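Local atomic coordinates of ribonucleoside triphosphate reductase (Lactobacillus leichmannii, PDB entry 1L1L), a protein that probably reduces ribonucleoside triphosphates to 2'-deoxyribonucleotides by B12-dependent radical chemistry, acting as an allosterically regulated monomer that mimics a dimer. Residues I575-Q578 against D579-L583; D531-T535 against L536-E540; T106-Q109 against R110-G113; K695-Y698 against E699-Q703. All coordinates share one frame; numbering follows the deposited sequence.

Contact 1: I575-Q578 against D579-L583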
# COMPACT_ATOMS: atom_id res chain seq x y z
N ILE A 575 -5.41 -21.53 -2.78
CA ILE A 575 -5.12 -20.44 -3.70
C ILE A 575 -6.08 -20.61 -4.87
O ILE A 575 -6.19 -21.69 -5.44
CB ILE A 575 -3.67 -20.52 -4.21
CG1 ILE A 575 -2.73 -20.60 -3.01
CG2 ILE A 575 -3.35 -19.32 -5.07
CD1 ILE A 575 -2.94 -19.47 -2.00
N ARG A 576 -6.79 -19.54 -5.21
CA ARG A 576 -7.76 -19.58 -6.29
C ARG A 576 -7.19 -19.15 -7.63
O ARG A 576 -6.49 -18.12 -7.73
CB ARG A 576 -8.97 -18.73 -5.91
CG ARG A 576 -9.45 -19.07 -4.50
CD ARG A 576 -10.92 -18.76 -4.26
NE ARG A 576 -11.25 -17.37 -4.56
CZ ARG A 576 -12.42 -16.81 -4.26
NH1 ARG A 576 -12.65 -15.54 -4.58
NH2 ARG A 576 -13.35 -17.52 -3.63
N PHE A 577 -7.49 -19.94 -8.66
CA PHE A 577 -7.03 -19.71 -10.02
C PHE A 577 -8.19 -19.73 -11.01
O PHE A 577 -9.15 -20.48 -10.83
CB PHE A 577 -6.07 -20.83 -10.50
CG PHE A 577 -4.79 -20.92 -9.73
CD1 PHE A 577 -4.73 -21.59 -8.51
CD2 PHE A 577 -3.64 -20.30 -10.21
CE1 PHE A 577 -3.55 -21.66 -7.78
CE2 PHE A 577 -2.45 -20.36 -9.49
CZ PHE A 577 -2.40 -21.04 -8.27
N GLN A 578 -8.06 -18.95 -12.07
CA GLN A 578 -9.05 -18.95 -13.14
C GLN A 578 -8.88 -20.34 -13.75
O GLN A 578 -7.76 -20.84 -13.85
CB GLN A 578 -8.73 -17.87 -14.17
CG GLN A 578 -9.67 -16.67 -14.14
CD GLN A 578 -9.13 -15.45 -14.88
OE1 GLN A 578 -9.87 -14.52 -15.20
NE2 GLN A 578 -7.82 -15.44 -15.15
N ASP A 579 -9.98 -20.97 -14.15
CA ASP A 579 -9.92 -22.30 -14.74
C ASP A 579 -9.02 -22.38 -15.98
O ASP A 579 -8.60 -23.47 -16.36
CB ASP A 579 -11.32 -22.79 -15.10
CG ASP A 579 -12.13 -23.21 -13.89
OD1 ASP A 579 -13.28 -23.65 -14.08
OD2 ASP A 579 -11.63 -23.10 -12.75
N SER A 580 -8.73 -21.24 -16.59
CA SER A 580 -7.88 -21.21 -17.79
C SER A 580 -6.41 -20.95 -17.49
O SER A 580 -5.56 -21.04 -18.38
CB SER A 580 -8.36 -20.12 -18.76
OG SER A 580 -9.63 -20.44 -19.29
N ASP A 581 -6.10 -20.63 -16.24
CA ASP A 581 -4.73 -20.31 -15.86
C ASP A 581 -3.71 -21.36 -16.30
O ASP A 581 -3.85 -22.55 -16.01
CB ASP A 581 -4.63 -20.09 -14.36
CG ASP A 581 -3.35 -19.41 -13.96
OD1 ASP A 581 -3.41 -18.41 -13.21
OD2 ASP A 581 -2.27 -19.89 -14.39
N PRO A 582 -2.65 -20.92 -17.00
CA PRO A 582 -1.57 -21.78 -17.50
C PRO A 582 -0.90 -22.65 -16.43
O PRO A 582 -0.40 -23.74 -16.72
CB PRO A 582 -0.59 -20.78 -18.10
CG PRO A 582 -1.49 -19.71 -18.62
CD PRO A 582 -2.48 -19.54 -17.47
N LEU A 583 -0.88 -22.17 -15.19
CA LEU A 583 -0.27 -22.90 -14.09
C LEU A 583 -1.00 -24.15 -13.60
O LEU A 583 -0.39 -25.04 -13.02
CB LEU A 583 -0.07 -21.95 -12.89
CG LEU A 583 0.87 -20.77 -13.10
CD1 LEU A 583 0.88 -19.90 -11.84
CD2 LEU A 583 2.28 -21.29 -13.42
O HOH W 1 -5.84 -17.07 -12.32
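Gln578 O receives the N-H of Asp581 at 2.9 Å, closing a type I beta turn in which strand 570-578 breaks off before helix 583-589. The N-H points well at the oxygen (161°) but comes from above the carbonyl plane. Asp579, the first inner residue of the turn, starts its side chain away from the strand, and its OD2 is hydrogen-bonded to Thr604 OG1 on the neighbouring strand 603-611. Ser580 completes the bend; its N is close to Gln578 O, yet the angle is too poor for a bond. At Asp581 the side chain swings back over the strand end, CG anti to its own N (chi1 -165°), which carries the carboxylate to the Phe577 ring; OD1 lies in the ring plane, 3.6 Å from Phe577 CD2 at the edge. Ring and carboxylate stand nearly perpendicular, 83° apart. A water bridges this side of the turn: it accepts from Gln578 N at 2.9 Å and donates to Asp581 OD1. The other carboxylate oxygen faces forward along the chain, and Leu583 N reaches Asp581 OD2 at 2.8 Å on its anti side, a capping bond at the turn into the helix. Leu583 then folds toward the strand, among Trp28, Val29 and Lys32 of helix 27-32, while Arg33 makes a cation-pi contact with Phe577. Obliquely to that ring, Leu583 CD1 comes to 4.1 Å from Phe577 CE2.

Contact 2: D531-T535 against L536-E540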
# COMPACT_ATOMS: atom_id res chain seq x y z
N ASP A 531 26.13 7.70 6.37
CA ASP A 531 27.27 7.63 5.46
C ASP A 531 26.88 7.88 4.01
O ASP A 531 27.54 8.65 3.31
CB ASP A 531 27.98 6.27 5.59
CG ASP A 531 28.39 5.95 7.02
OD1 ASP A 531 28.42 6.87 7.86
OD2 ASP A 531 28.69 4.76 7.30
N TYR A 532 25.80 7.25 3.55
CA TYR A 532 25.35 7.41 2.17
C TYR A 532 24.88 8.83 1.88
O TYR A 532 24.97 9.31 0.75
CB TYR A 532 24.23 6.41 1.85
CG TYR A 532 24.00 6.14 0.37
CD1 TYR A 532 25.02 6.31 -0.57
CD2 TYR A 532 22.78 5.64 -0.08
CE1 TYR A 532 24.82 5.99 -1.92
CE2 TYR A 532 22.57 5.31 -1.42
CZ TYR A 532 23.59 5.49 -2.33
OH TYR A 532 23.38 5.17 -3.66
N SER A 533 24.37 9.49 2.91
CA SER A 533 23.89 10.86 2.76
C SER A 533 25.11 11.76 2.52
O SER A 533 25.07 12.68 1.72
CB SER A 533 23.14 11.31 4.01
OG SER A 533 21.98 10.51 4.20
N LYS A 534 26.19 11.46 3.23
CA LYS A 534 27.43 12.22 3.08
C LYS A 534 27.94 12.06 1.65
O LYS A 534 28.12 13.05 0.93
CB LYS A 534 28.47 11.70 4.07
CG LYS A 534 29.88 12.27 3.87
CD LYS A 534 29.84 13.79 3.86
CE LYS A 534 31.22 14.40 3.62
NZ LYS A 534 31.11 15.89 3.52
N THR A 535 28.16 10.82 1.24
CA THR A 535 28.65 10.51 -0.10
C THR A 535 27.86 11.20 -1.21
O THR A 535 28.44 11.75 -2.14
CB THR A 535 28.60 8.99 -0.36
OG1 THR A 535 29.51 8.32 0.52
CG2 THR A 535 28.98 8.70 -1.78
N LEU A 536 26.54 11.15 -1.11
CA LEU A 536 25.68 11.76 -2.11
C LEU A 536 25.53 13.26 -1.91
O LEU A 536 25.23 14.00 -2.86
CB LEU A 536 24.29 11.11 -2.08
CG LEU A 536 24.26 9.63 -2.47
CD1 LEU A 536 22.82 9.15 -2.46
CD2 LEU A 536 24.88 9.45 -3.84
N GLY A 537 25.72 13.71 -0.68
CA GLY A 537 25.60 15.12 -0.37
C GLY A 537 24.17 15.60 -0.22
O GLY A 537 23.90 16.79 -0.42
N CYS A 538 23.26 14.71 0.14
CA CYS A 538 21.85 15.07 0.32
C CYS A 538 21.51 15.06 1.80
O CYS A 538 22.36 14.77 2.64
CB CYS A 538 20.94 14.07 -0.39
SG CYS A 538 20.93 12.44 0.42
N ASN A 539 20.25 15.36 2.13
CA ASN A 539 19.81 15.36 3.51
C ASN A 539 19.68 13.94 4.03
O ASN A 539 19.44 13.01 3.25
CB ASN A 539 18.45 16.06 3.62
CG ASN A 539 18.54 17.53 3.32
OD1 ASN A 539 19.23 18.27 4.01
ND2 ASN A 539 17.84 17.97 2.27
N GLU A 540 19.86 13.76 5.33
CA GLU A 540 19.74 12.44 5.93
C GLU A 540 18.25 12.17 6.08
O GLU A 540 17.48 13.10 6.29
CB GLU A 540 20.43 12.42 7.30
CG GLU A 540 21.86 12.95 7.27
CD GLU A 540 22.63 12.66 8.55
OE1 GLU A 540 22.03 12.77 9.65
OE2 GLU A 540 23.84 12.35 8.46
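Leu536 lays a methyl group on the phenol ring of Tyr532, one helical turn earlier. The CD1 of Leu536 stands 3.8 Å from the ring centroid of Tyr532 and 13° off the normal, a CH-pi contact over the middle of one face. Leu536 CG sits beside it, 3.7 Å from Tyr532 CE1. The ring is brought there by chi1 of Tyr532 (-160°), which leans it toward the C-terminal end of the helix. A second patch lies round Ser533: its CB packs at 3.9 Å on Glu540 CG, where the chain doubles back past the helix. That return is made by a Schellman motif closing helix 512-536, with Gly537, at positive phi (79°), as its C-prime residue. Ser533 O receives Gly537 N at 2.7 Å, in helical spacing, and, weakly, Cys538 N at 3.1 Å, the i to i+5 bond of the motif. The helical i to i+4 pattern runs up to this point, with Leu536 N to Tyr532 O at 3.1 Å.

Farther out, polar atoms find partners beyond the two segments. Tyr532 OH is hydrogen-bonded to Asp63 and Arg449, and Arg445 makes a cation-pi contact with the ring. Ser533 OG has its main partner in Asp529 O, on the same helix. Beyond the turn, Lys448 NZ on helix 436-450 binds Asn539 O, and Asn539 ND2 reaches Gln465 O.

Contact 3: T106-Q109 against R110-G113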
# COMPACT_ATOMS: atom_id res chain seq x y z
N THR A 106 11.74 -1.25 -15.82
CA THR A 106 10.93 -1.41 -17.01
C THR A 106 10.85 -0.13 -17.83
O THR A 106 11.19 0.95 -17.35
CB THR A 106 9.48 -1.83 -16.66
OG1 THR A 106 8.87 -0.80 -15.87
CG2 THR A 106 9.48 -3.12 -15.89
N ASP A 107 10.39 -0.26 -19.07
CA ASP A 107 10.26 0.90 -19.94
C ASP A 107 9.17 1.83 -19.40
O ASP A 107 9.27 3.05 -19.51
CB ASP A 107 9.93 0.45 -21.37
CG ASP A 107 11.07 -0.32 -22.01
OD1 ASP A 107 12.15 0.27 -22.24
OD2 ASP A 107 10.90 -1.53 -22.29
N TYR A 108 8.12 1.24 -18.82
CA TYR A 108 7.05 2.05 -18.27
C TYR A 108 7.59 2.92 -17.14
O TYR A 108 7.35 4.12 -17.10
CB TYR A 108 5.92 1.17 -17.72
CG TYR A 108 4.89 1.96 -16.93
CD1 TYR A 108 4.94 2.01 -15.54
CD2 TYR A 108 3.89 2.68 -17.58
CE1 TYR A 108 4.01 2.75 -14.81
CE2 TYR A 108 2.95 3.42 -16.86
CZ TYR A 108 3.02 3.45 -15.48
OH TYR A 108 2.07 4.15 -14.77
N GLN A 109 8.34 2.29 -16.24
CA GLN A 109 8.92 2.98 -15.10
C GLN A 109 9.72 4.19 -15.54
O GLN A 109 9.48 5.31 -15.07
CB GLN A 109 9.80 2.02 -14.30
CG GLN A 109 10.45 2.62 -13.07
CD GLN A 109 11.90 2.97 -13.29
OE1 GLN A 109 12.74 2.09 -13.50
NE2 GLN A 109 12.21 4.26 -13.26
N ARG A 110 10.65 3.98 -16.45
CA ARG A 110 11.48 5.08 -16.92
C ARG A 110 10.70 6.20 -17.61
O ARG A 110 11.16 7.34 -17.65
CB ARG A 110 12.60 4.54 -17.83
CG ARG A 110 13.57 3.64 -17.06
CD ARG A 110 14.84 3.33 -17.83
NE ARG A 110 14.86 1.96 -18.35
CZ ARG A 110 14.09 1.52 -19.33
NH1 ARG A 110 13.23 2.34 -19.92
NH2 ARG A 110 14.18 0.25 -19.73
N ARG A 111 9.51 5.89 -18.13
CA ARG A 111 8.72 6.93 -18.78
C ARG A 111 7.51 7.38 -17.94
O ARG A 111 6.60 8.04 -18.46
CB ARG A 111 8.23 6.47 -20.16
CG ARG A 111 7.06 5.51 -20.15
CD ARG A 111 6.29 5.58 -21.46
NE ARG A 111 5.15 4.68 -21.47
CZ ARG A 111 5.24 3.36 -21.56
NH1 ARG A 111 6.43 2.78 -21.64
NH2 ARG A 111 4.14 2.62 -21.55
N THR A 112 7.50 7.04 -16.66
CA THR A 112 6.39 7.43 -15.78
C THR A 112 6.89 7.91 -14.41
O THR A 112 7.53 7.16 -13.68
CB THR A 112 5.41 6.25 -15.56
OG1 THR A 112 4.90 5.80 -16.82
CG2 THR A 112 4.25 6.68 -14.67
N GLY A 113 6.61 9.17 -14.08
CA GLY A 113 7.03 9.71 -12.81
C GLY A 113 6.24 9.11 -11.66
O GLY A 113 5.13 8.61 -11.86
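Asp107 and Arg110 run side by side and form a salt bridge in which both terminal guanidinium nitrogens converge on a single oxygen. Arg110 NH2 lies 3.2 Å from Asp107 OD1, and NH1 is scarcely farther. OD1 sits in the guanidinium plane, at its edge, whereas seen from Asp107 both nitrogens arrive above the same face of the carboxylate. The bend of Arg110 at chi3 (-106°) also lays the guanidinium flat against the backbone, with Thr106 O 3.5 Å above its plane and over its centre.

Hydrogen bonds to carbonyls make up the second group. Arg110 N reaches Thr106 O at 3.2 Å and nearly straight (172°). Tyr108 O is gripped from opposite faces of its plane, by Arg111 N at 3.0 Å and by the hydroxyl Thr112 OG1. Thr112 N in turn donates to Gln109 O at 3.1 Å, a carbonyl that also binds Ser115 OG in the following loop.

Contacts with the aromatic ring form the third. Thr112 CB makes a CH-pi contact 3.9 Å from the Tyr108 centroid, with OG1 over the same ring nearer its rim. Arg111 NH2 comes to the ring edge instead, the guanidinium plane turned 86° from the ring.

At the start, Thr106 OG1 accepts from Gln109 N at 3.2 Å, besides its bond with Ile103 O. This is the side-chain N-cap of a very short helix, 107-110, which unwinds at Arg111 into the loop toward strand 119-123.

Contact 4: K695-Y698 against E699-Q703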
# COMPACT_ATOMS: atom_id res chain seq x y z
N LYS A 695 -0.47 -32.12 12.72
CA LYS A 695 0.81 -32.43 12.10
C LYS A 695 0.74 -33.68 11.23
O LYS A 695 1.26 -33.69 10.12
CB LYS A 695 1.90 -32.62 13.17
CG LYS A 695 3.29 -32.82 12.56
CD LYS A 695 4.38 -32.95 13.60
CE LYS A 695 5.75 -33.03 12.94
NZ LYS A 695 6.88 -33.11 13.91
N GLU A 696 0.08 -34.72 11.73
CA GLU A 696 -0.06 -35.97 10.99
C GLU A 696 -0.67 -35.78 9.61
O GLU A 696 -0.19 -36.35 8.63
CB GLU A 696 -0.90 -36.97 11.79
CG GLU A 696 -0.07 -37.91 12.65
CD GLU A 696 0.02 -39.32 12.07
OE1 GLU A 696 0.07 -39.45 10.82
OE2 GLU A 696 0.05 -40.30 12.85
N THR A 697 -1.73 -34.97 9.53
CA THR A 697 -2.39 -34.72 8.26
C THR A 697 -1.48 -33.94 7.34
O THR A 697 -1.43 -34.19 6.14
CB THR A 697 -3.69 -33.93 8.45
OG1 THR A 697 -4.57 -34.64 9.32
CG2 THR A 697 -4.37 -33.71 7.11
N TYR A 698 -0.77 -32.97 7.91
CA TYR A 698 0.13 -32.16 7.11
C TYR A 698 1.20 -33.01 6.43
O TYR A 698 1.44 -32.87 5.24
CB TYR A 698 0.81 -31.10 7.98
CG TYR A 698 2.02 -30.49 7.32
CD1 TYR A 698 3.30 -30.95 7.61
CD2 TYR A 698 1.87 -29.50 6.34
CE1 TYR A 698 4.42 -30.44 6.94
CE2 TYR A 698 2.98 -28.99 5.67
CZ TYR A 698 4.25 -29.47 5.97
OH TYR A 698 5.34 -28.97 5.30
N GLU A 699 1.83 -33.90 7.19
CA GLU A 699 2.87 -34.75 6.63
C GLU A 699 2.32 -35.63 5.52
O GLU A 699 2.95 -35.79 4.47
CB GLU A 699 3.48 -35.60 7.74
CG GLU A 699 3.82 -34.78 8.97
CD GLU A 699 4.70 -35.51 9.94
OE1 GLU A 699 4.35 -36.66 10.31
OE2 GLU A 699 5.74 -34.95 10.35
N LYS A 700 1.14 -36.20 5.74
CA LYS A 700 0.52 -37.06 4.73
C LYS A 700 0.27 -36.27 3.45
O LYS A 700 0.68 -36.69 2.36
CB LYS A 700 -0.81 -37.62 5.25
CG LYS A 700 -0.67 -38.63 6.38
CD LYS A 700 -2.00 -39.31 6.68
CE LYS A 700 -1.85 -40.37 7.76
NZ LYS A 700 -3.08 -41.22 7.87
N ARG A 701 -0.38 -35.12 3.58
CA ARG A 701 -0.69 -34.27 2.44
C ARG A 701 0.54 -33.77 1.68
O ARG A 701 0.56 -33.80 0.45
CB ARG A 701 -1.53 -33.08 2.91
CG ARG A 701 -2.92 -33.49 3.38
CD ARG A 701 -3.68 -34.09 2.22
NE ARG A 701 -3.88 -33.10 1.17
CZ ARG A 701 -4.76 -32.10 1.25
NH1 ARG A 701 -5.53 -31.99 2.33
NH2 ARG A 701 -4.88 -31.22 0.26
N SER A 702 1.56 -33.30 2.39
CA SER A 702 2.76 -32.81 1.72
C SER A 702 3.47 -33.93 0.96
O SER A 702 4.19 -33.68 -0.01
CB SER A 702 3.71 -32.16 2.74
OG SER A 702 3.92 -33.01 3.86
N GLN A 703 3.26 -35.17 1.39
CA GLN A 703 3.89 -36.31 0.73
C GLN A 703 3.23 -36.57 -0.62
O GLN A 703 3.80 -37.22 -1.48
CB GLN A 703 3.81 -37.55 1.61
CG GLN A 703 4.67 -37.44 2.84
CD GLN A 703 4.47 -38.58 3.81
OE1 GLN A 703 5.12 -38.64 4.86
NE2 GLN A 703 3.59 -39.51 3.46
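Tyr698 O and Ser702 mark one of four successive i to i+4 bonds in the surface helix 695-704. Ser702 N donates to Tyr698 O at 2.9 Å, nearly straight, and the turns before it follow the same rule. Glu699 N satisfies Lys695 O at 3.0 Å, and Arg701 N satisfies Thr697 O at 2.9 Å. Lys700 N to Glu696 O completes the series, a little longer at 3.2 Å. At the helix start, Thr697 N finds its acceptor in the side chain of Asp694.

The oppositely charged pairs at i to i+4 spacing, Lys695 with Glu699 and Glu696 with Lys700, stop short of salt bridges. Glu699 OE2 lies against the aliphatic part of Lys695, 3.2 Å from CE, while NZ stays beyond salt-bridge range; that ammonium has instead a long, weak ion pair with Asp616. Glu696 OE1 likewise meets Lys700 at CE, its NZ being farther off. Arg701 is better satisfied: NH2 forms a salt bridge with Glu607 on strand 603-611. Doubly bent (chi2 and chi3 both -63°), its chain still lies alongside Thr697, CG being 4.0 Å from Thr697 CG2.

Tyr698 packs on Pro609 and Lys611 of that strand, and its OH has a weak hydrogen bond with Lys25 NZ. The hydroxyl of Ser702 is undecided between two carbonyls, Tyr698 O and a less surely placed Glu699 O. Ser702 OG stands 4.0 Å above one face of the Tyr698 ring, displaced toward its rim.

From the N terminus the order is contact 3, contact 2, contact 1, contact 4, wholly in series: none nests in or crosses another, and each is confined to adjacent residues. Contact 3 sits where a one-turn helix opens into the loop leading to strand 119-123, which bears Cys119 of the Cys119-Cys419 disulfide. Contact 2 ends helix 512-536 ahead of strand 545-546. Contacts 1 and 2 lie on opposite sides of the chain's centre, about 47 Å apart between centres. Contact 1 closes the turn after strand 570-578; the helix of contact 4, about 10 Å away at the nearest atoms, packs on that strand and 603-611 of the same antiparallel sheet.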